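Local coordinates for protein diguanylate cyclase (Pseudomonas aeruginosa, PDB 5M3C) that is a two-domain protein that pairs a GGDEF domain, holding guanosine-5'-triphosphate and calcium, with an EAL domain that carries a calcium site of its own, at residues B[150-155]-B[166-171]; B[154-157]-B[161-164]. All blocks are in the same frame, centred on the assembly; numbering follows the deposited sequence.

Contact 1 (B[150-155]-B[166-171]). With GTP (guanosine-5'-triphosphate), chain I.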
loop_
_atom_site.group_PDB
_atom_site.type_symbol
_atom_site.label_atom_id
_atom_site.label_comp_id
_atom_site.label_asym_id
_atom_site.label_seq_id
_atom_site.Cartn_x
_atom_site.Cartn_y
_atom_site.Cartn_z
ATOM N N MET B 150 12.278 27.531 1.922
ATOM C CA MET B 150 13.032 26.285 1.928
ATOM C C MET B 150 12.516 25.372 3.033
ATOM O O MET B 150 12.347 24.177 2.818
ATOM C CB MET B 150 14.528 26.546 2.112
ATOM C CG MET B 150 15.352 25.278 2.266
ATOM S SD MET B 150 15.149 24.494 3.878
ATOM C CE MET B 150 15.990 25.681 4.922
ATOM N N TYR B 151 12.261 25.936 4.210
ATOM C CA TYR B 151 11.708 25.160 5.320
ATOM C C TYR B 151 10.302 24.662 4.985
ATOM O O TYR B 151 9.911 23.551 5.359
ATOM C CB TYR B 151 11.697 25.984 6.614
ATOM C CG TYR B 151 13.045 26.048 7.300
ATOM C CD1 TYR B 151 13.684 24.889 7.719
ATOM C CD2 TYR B 151 13.676 27.264 7.534
ATOM C CE1 TYR B 151 14.914 24.937 8.343
ATOM C CE2 TYR B 151 14.908 27.321 8.159
ATOM C CZ TYR B 151 15.521 26.153 8.560
ATOM O OH TYR B 151 16.744 26.194 9.187
ATOM N N ARG B 152 9.544 25.486 4.270
ATOM C CA ARG B 152 8.231 25.075 3.788
ATOM C C ARG B 152 8.361 23.874 2.855
ATOM O O ARG B 152 7.695 22.861 3.041
ATOM C CB ARG B 152 7.546 26.232 3.061
ATOM C CG ARG B 152 6.179 25.895 2.491
ATOM C CD ARG B 152 5.193 25.505 3.580
ATOM N NE ARG B 152 3.811 25.733 3.163
ATOM C CZ ARG B 152 2.744 25.396 3.879
ATOM N NH1 ARG B 152 1.526 25.647 3.414
ATOM N NH2 ARG B 152 2.890 24.805 5.057
ATOM N N ALA B 153 9.223 23.990 1.850
ATOM C CA ALA B 153 9.492 22.873 0.953
ATOM C C ALA B 153 9.948 21.672 1.765
ATOM O O ALA B 153 9.670 20.526 1.415
ATOM C CB ALA B 153 10.558 23.255 -0.062
ATOM N N LYS B 154 10.652 21.952 2.854
ATOM C CA LYS B 154 11.150 20.914 3.746
ATOM C C LYS B 154 9.994 20.211 4.454
ATOM O O LYS B 154 10.048 19.006 4.672
ATOM C CB LYS B 154 12.108 21.519 4.782
ATOM C CG LYS B 154 13.362 20.701 5.047
ATOM C CD LYS B 154 14.249 20.608 3.813
ATOM C CE LYS B 154 15.695 20.344 4.191
ATOM N NZ LYS B 154 16.514 19.887 3.035
ATOM N N SER B 155 8.951 20.963 4.806
ATOM C CA SER B 155 7.815 20.395 5.542
ATOM C C SER B 155 6.756 19.757 4.638
ATOM O O SER B 155 6.198 18.714 4.977
ATOM C CB SER B 155 7.160 21.458 6.430
ATOM O OG SER B 155 6.359 22.348 5.672
ATOM N N ARG B 166 3.469 35.251 2.716
ATOM C CA ARG B 166 3.453 36.075 3.924
ATOM C C ARG B 166 3.571 35.267 5.220
ATOM O O ARG B 166 4.263 35.676 6.150
ATOM C CB ARG B 166 2.171 36.920 3.956
ATOM C CG ARG B 166 2.016 37.787 5.196
ATOM C CD ARG B 166 0.727 38.594 5.150
ATOM N N GLU B 167 2.901 34.119 5.269
ATOM C CA GLU B 167 2.763 33.347 6.507
ATOM C C GLU B 167 3.911 32.370 6.791
ATOM O O GLU B 167 3.963 31.775 7.869
ATOM C CB GLU B 167 1.448 32.562 6.473
ATOM C CG GLU B 167 1.382 31.505 5.376
ATOM C CD GLU B 167 0.060 30.754 5.348
ATOM O OE1 GLU B 167 -0.944 31.276 5.890
ATOM O OE2 GLU B 167 0.024 29.639 4.776
ATOM N N LEU B 168 4.827 32.207 5.841
ATOM C CA LEU B 168 5.812 31.123 5.915
ATOM C C LEU B 168 6.841 31.249 7.040
ATOM O O LEU B 168 7.251 30.240 7.613
ATOM C CB LEU B 168 6.540 30.964 4.576
ATOM C CG LEU B 168 5.765 30.250 3.467
ATOM C CD1 LEU B 168 6.711 29.825 2.354
ATOM C CD2 LEU B 168 5.013 29.042 4.004
ATOM N N THR B 169 7.268 32.470 7.347
ATOM C CA THR B 169 8.299 32.680 8.365
ATOM C C THR B 169 7.861 32.158 9.731
ATOM O O THR B 169 8.579 31.385 10.367
ATOM C CB THR B 169 8.681 34.167 8.495
ATOM O OG1 THR B 169 7.494 34.965 8.587
ATOM C CG2 THR B 169 9.498 34.618 7.297
ATOM N N TYR B 170 6.682 32.582 10.175
ATOM C CA TYR B 170 6.144 32.161 11.470
ATOM C C TYR B 170 6.047 30.639 11.585
ATOM O O TYR B 170 6.450 30.051 12.593
ATOM C CB TYR B 170 4.767 32.787 11.698
ATOM C CG TYR B 170 4.006 32.188 12.861
ATOM C CD1 TYR B 170 4.184 32.662 14.156
ATOM C CD2 TYR B 170 3.108 31.146 12.662
ATOM C CE1 TYR B 170 3.488 32.115 15.221
ATOM C CE2 TYR B 170 2.408 30.591 13.718
ATOM C CZ TYR B 170 2.599 31.078 14.997
ATOM O OH TYR B 170 1.900 30.522 16.048
ATOM N N LEU B 171 5.504 30.009 10.549
ATOM C CA LEU B 171 5.355 28.557 10.517
ATOM C C LEU B 171 6.697 27.866 10.727
ATOM O O LEU B 171 6.785 26.860 11.433
ATOM C CB LEU B 171 4.760 28.104 9.182
ATOM C CG LEU B 171 3.382 28.653 8.810
ATOM C CD1 LEU B 171 3.037 28.260 7.382
ATOM C CD2 LEU B 171 2.318 28.164 9.780
HETATM P PG GTP I . 17.109 17.901 6.411
HETATM O O1G GTP I . 16.118 18.014 7.544
HETATM O O2G GTP I . 16.530 17.387 5.116
HETATM O O3G GTP I . 17.993 19.113 6.239
HETATM O O3B GTP I . 18.105 16.705 6.830
HETATM P PB GTP I . 19.665 16.969 7.133
HETATM O O1B GTP I . 20.237 15.735 7.788
HETATM O O2B GTP I . 20.317 17.514 5.884
HETATM O O3A GTP I . 19.554 18.127 8.250
HETATM P PA GTP I . 20.702 19.232 8.477
HETATM O O1A GTP I . 20.671 19.657 9.926
HETATM O O2A GTP I . 20.608 20.274 7.385
HETATM O "O5'" GTP I . 22.041 18.387 8.244
HETATM C "C5'" GTP I . 23.158 19.027 7.652
HETATM C "C4'" GTP I . 24.246 17.986 7.491
HETATM O "O4'" GTP I . 25.244 18.472 6.593
HETATM C "C3'" GTP I . 24.923 17.685 8.824
HETATM O "O3'" GTP I . 24.846 16.289 9.128
HETATM C "C2'" GTP I . 26.360 18.120 8.635
HETATM O "O2'" GTP I . 27.284 17.220 9.251
HETATM C "C1'" GTP I . 26.520 18.133 7.127
HETATM N N9 GTP I . 27.561 19.097 6.727
HETATM C C8 GTP I . 27.529 20.430 6.895
HETATM N N7 GTP I . 28.668 20.990 6.408
HETATM C C5 GTP I . 29.438 19.998 5.924
HETATM C C6 GTP I . 30.759 19.886 5.273
HETATM O O6 GTP I . 31.445 20.906 5.056
HETATM N N1 GTP I . 31.195 18.667 4.923
HETATM C C2 GTP I . 30.468 17.555 5.146
HETATM N N2 GTP I . 30.969 16.354 4.767
HETATM N N3 GTP I . 29.250 17.586 5.739
HETATM C C4 GTP I . 28.701 18.753 6.138
#
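Arg152 leaves helix 139-155 and lays the methylene part of its side chain across Leu168 of helix 168-187. With CG anti to the backbone N (chi1 179°), the chain heads for residues 166-171, and a bend at the next bond (chi2 62°) lets it run past the leucine at about a right angle. CB lies against Leu168 CD1 at 3.8 Å. One carbon further, CG is between the two branches, and CD meets Leu168 CD2 at 3.6 Å. NE still rests on that methyl, 3.6 Å from CD2. At the tip, NH2 approaches Leu171 CD1 at 4.2 Å, and this methyl sits over one face of the guanidinium.

Glu167 adds a distant charge. Its OE2 is 4.5 Å from Arg152 NH1, well out of the guanidinium plane, so no N-H is aimed at it; any attraction is probably diffuse and weaker than a salt bridge. Arginine suits this partly exposed position because its carbons can cover a leucine while its guanidinium reaches on toward Leu171 and Glu167. Leucine supplies two methyls, which meet successive parts of the arginine.

Ser155, one turn on, returns its hydroxyl to the helix: OG donates to Arg152 O at 3.0 Å, in the carbonyl plane on a lone pair. On another side of the helix, Lys154 is a member of the guanosine-5'-triphosphate pocket. Its NZ makes a weak 3.3 Å hydrogen bond to O2G, and also binds the carboxylate of Asp43 and the carbonyls of Asp41 and Leu42.

Helix 139-155 thus packs against the sheet, with Ala153 and Lys154 on Ser126 of strand 119-132 and Arg152 and Ala153 on Glu162 of strand 161-163, and against helix 168-187, which Tyr151 touches at Ala172 and Met176.

Contact 2 (B[154-157]-B[161-164]). With GTP (guanosine-5'-triphosphate), chain I.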
loop_
_atom_site.group_PDB
_atom_site.type_symbol
_atom_site.label_atom_id
_atom_site.label_comp_id
_atom_site.label_asym_id
_atom_site.label_seq_id
_atom_site.Cartn_x
_atom_site.Cartn_y
_atom_site.Cartn_z
ATOM N N LYS B 154 10.652 21.952 2.854
ATOM C CA LYS B 154 11.150 20.914 3.746
ATOM C C LYS B 154 9.994 20.211 4.454
ATOM O O LYS B 154 10.048 19.006 4.672
ATOM C CB LYS B 154 12.108 21.519 4.782
ATOM C CG LYS B 154 13.362 20.701 5.047
ATOM C CD LYS B 154 14.249 20.608 3.813
ATOM C CE LYS B 154 15.695 20.344 4.191
ATOM N NZ LYS B 154 16.514 19.887 3.035
ATOM N N SER B 155 8.951 20.963 4.806
ATOM C CA SER B 155 7.815 20.395 5.542
ATOM C C SER B 155 6.756 19.757 4.638
ATOM O O SER B 155 6.198 18.714 4.977
ATOM C CB SER B 155 7.160 21.458 6.430
ATOM O OG SER B 155 6.359 22.348 5.672
ATOM N N ARG B 156 6.474 20.386 3.499
ATOM C CA ARG B 156 5.466 19.881 2.559
ATOM C C ARG B 156 5.952 18.642 1.810
ATOM O O ARG B 156 5.278 18.144 0.908
ATOM C CB ARG B 156 5.084 20.964 1.545
ATOM C CG ARG B 156 4.101 21.995 2.073
ATOM C CD ARG B 156 3.756 23.029 1.011
ATOM N NE ARG B 156 3.441 22.416 -0.279
ATOM C CZ ARG B 156 2.276 21.851 -0.581
ATOM N NH1 ARG B 156 1.297 21.807 0.315
ATOM N NH2 ARG B 156 2.088 21.323 -1.782
ATOM N N GLY B 157 7.129 18.156 2.184
ATOM C CA GLY B 157 7.728 16.997 1.542
ATOM C C GLY B 157 9.213 17.236 1.397
ATOM O O GLY B 157 9.841 17.838 2.269
ATOM N N ILE B 161 10.064 22.219 -4.676
ATOM C CA ILE B 161 10.300 23.657 -4.725
ATOM C C ILE B 161 9.115 24.392 -4.107
ATOM O O ILE B 161 7.972 23.974 -4.270
ATOM C CB ILE B 161 10.501 24.129 -6.179
ATOM C CG1 ILE B 161 11.798 23.543 -6.737
ATOM C CG2 ILE B 161 10.536 25.645 -6.260
ATOM C CD1 ILE B 161 12.005 23.781 -8.218
ATOM N N GLU B 162 9.388 25.477 -3.387
ATOM C CA GLU B 162 8.311 26.281 -2.813
ATOM C C GLU B 162 8.578 27.776 -2.920
ATOM O O GLU B 162 9.712 28.234 -2.775
ATOM C CB GLU B 162 8.083 25.906 -1.350
ATOM C CG GLU B 162 7.476 24.526 -1.149
ATOM C CD GLU B 162 6.049 24.426 -1.656
ATOM O OE1 GLU B 162 5.280 25.398 -1.486
ATOM O OE2 GLU B 162 5.693 23.369 -2.217
ATOM N N TYR B 163 7.515 28.530 -3.179
ATOM C CA TYR B 163 7.595 29.985 -3.217
ATOM C C TYR B 163 7.281 30.573 -1.852
ATOM O O TYR B 163 6.622 29.941 -1.025
ATOM C CB TYR B 163 6.633 30.556 -4.260
ATOM C CG TYR B 163 7.173 30.491 -5.665
ATOM C CD1 TYR B 163 6.954 29.376 -6.461
ATOM C CD2 TYR B 163 7.916 31.539 -6.193
ATOM C CE1 TYR B 163 7.453 29.307 -7.746
ATOM C CE2 TYR B 163 8.420 31.479 -7.479
ATOM C CZ TYR B 163 8.185 30.360 -8.251
ATOM O OH TYR B 163 8.679 30.286 -9.533
ATOM N N TYR B 164 7.759 31.790 -1.622
ATOM C CA TYR B 164 7.524 32.469 -0.362
ATOM C C TYR B 164 6.067 32.896 -0.259
ATOM O O TYR B 164 5.420 33.166 -1.269
ATOM C CB TYR B 164 8.436 33.691 -0.233
ATOM C CG TYR B 164 8.162 34.509 1.008
ATOM C CD1 TYR B 164 8.462 34.010 2.270
ATOM C CD2 TYR B 164 7.600 35.775 0.920
ATOM C CE1 TYR B 164 8.210 34.751 3.409
ATOM C CE2 TYR B 164 7.345 36.524 2.055
ATOM C CZ TYR B 164 7.652 36.006 3.297
ATOM O OH TYR B 164 7.401 36.742 4.433
HETATM P PG GTP I . 17.109 17.901 6.411
HETATM O O1G GTP I . 16.118 18.014 7.544
HETATM O O2G GTP I . 16.530 17.387 5.116
HETATM O O3G GTP I . 17.993 19.113 6.239
HETATM O O3B GTP I . 18.105 16.705 6.830
HETATM P PB GTP I . 19.665 16.969 7.133
HETATM O O1B GTP I . 20.237 15.735 7.788
HETATM O O2B GTP I . 20.317 17.514 5.884
HETATM O O3A GTP I . 19.554 18.127 8.250
HETATM P PA GTP I . 20.702 19.232 8.477
HETATM O O1A GTP I . 20.671 19.657 9.926
HETATM O O2A GTP I . 20.608 20.274 7.385
HETATM O "O5'" GTP I . 22.041 18.387 8.244
HETATM C "C5'" GTP I . 23.158 19.027 7.652
HETATM C "C4'" GTP I . 24.246 17.986 7.491
HETATM O "O4'" GTP I . 25.244 18.472 6.593
HETATM C "C3'" GTP I . 24.923 17.685 8.824
HETATM O "O3'" GTP I . 24.846 16.289 9.128
HETATM C "C2'" GTP I . 26.360 18.120 8.635
HETATM O "O2'" GTP I . 27.284 17.220 9.251
HETATM C "C1'" GTP I . 26.520 18.133 7.127
HETATM N N9 GTP I . 27.561 19.097 6.727
HETATM C C8 GTP I . 27.529 20.430 6.895
HETATM N N7 GTP I . 28.668 20.990 6.408
HETATM C C5 GTP I . 29.438 19.998 5.924
HETATM C C6 GTP I . 30.759 19.886 5.273
HETATM O O6 GTP I . 31.445 20.906 5.056
HETATM N N1 GTP I . 31.195 18.667 4.923
HETATM C C2 GTP I . 30.468 17.555 5.146
HETATM N N2 GTP I . 30.969 16.354 4.767
HETATM N N3 GTP I . 29.250 17.586 5.739
HETATM C C4 GTP I . 28.701 18.753 6.138
#
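The beta-alpha-beta unit of strand 119-132, helix 139-155 and strand 161-163 is joined at its surface by a salt bridge from Arg156, just past the helix, to Glu162 on the second strand. The bond runs from Arg156 NE to Glu162 OE2, 3.1 Å long, with an N-H...acceptor angle of 154°. OE2 lies at the edge of the guanidinium, close to its plane, but is itself met from above the carboxylate plane. The two flat groups are turned 58° against each other, and one hydrogen bond joins them, from NE; this is not the coplanar, two-pronged arrangement.

Both chains bend to meet. Arg156 runs straight out through CB, CG and CD and then turns at chi3 (47°), which brings NE round to the acid while its CD comes alongside the carboxylate, 3.8 Å from OE1. Glu162 folds at the bond between CB and CG, and the two side chains cross at about a right angle. OE2 also forms a salt bridge with Arg160, so one oxygen gathers two arginines; the glutamate would offset the like charges of these neighbours and probably remains ionised.

Glutamate suits a strand position facing the helix end: its carbons pack on Arg152 and Ala153, and its carboxylate still reaches the basic groups at the surface. Gly157, with positive phi, is the first residue beyond the helix to leave helical backbone angles; a side chain there would press against Arg156 O, and glycine avoids this. The turn that follows carries Arg158, which binds guanosine-5'-triphosphate.

Behind the salt bridge, the Glu162 backbone is hydrogen-bonded to Val127 and Ile129, parallel to strand 119-132. The arrangement is that of a beta-alpha-beta crossover, in which a helix returns the chain to the sheet for the next parallel strand, here in the GGDEF domain.

Followed from the N terminus, the chain leaves strand 119-132, runs through helix 139-155 and reaches the start of both contacts, which share Lys154 and Ser155. Contact 2 closes the short turn into strand 161-163. Contact 1 closes a longer loop that takes in this strand and ends on helix 168-187, the next element. Residues 156-164 of contact 2 therefore lie within the loop of contact 1, and the two are nested apart from their shared residues. Their centres are about 7 Å apart, and they touch at several points, among them Ala153 on Glu162 and Leu168 on Tyr163. Together they tie the end of one helix, beside the guanosine-5'-triphosphate, to the sheet and to the following helix.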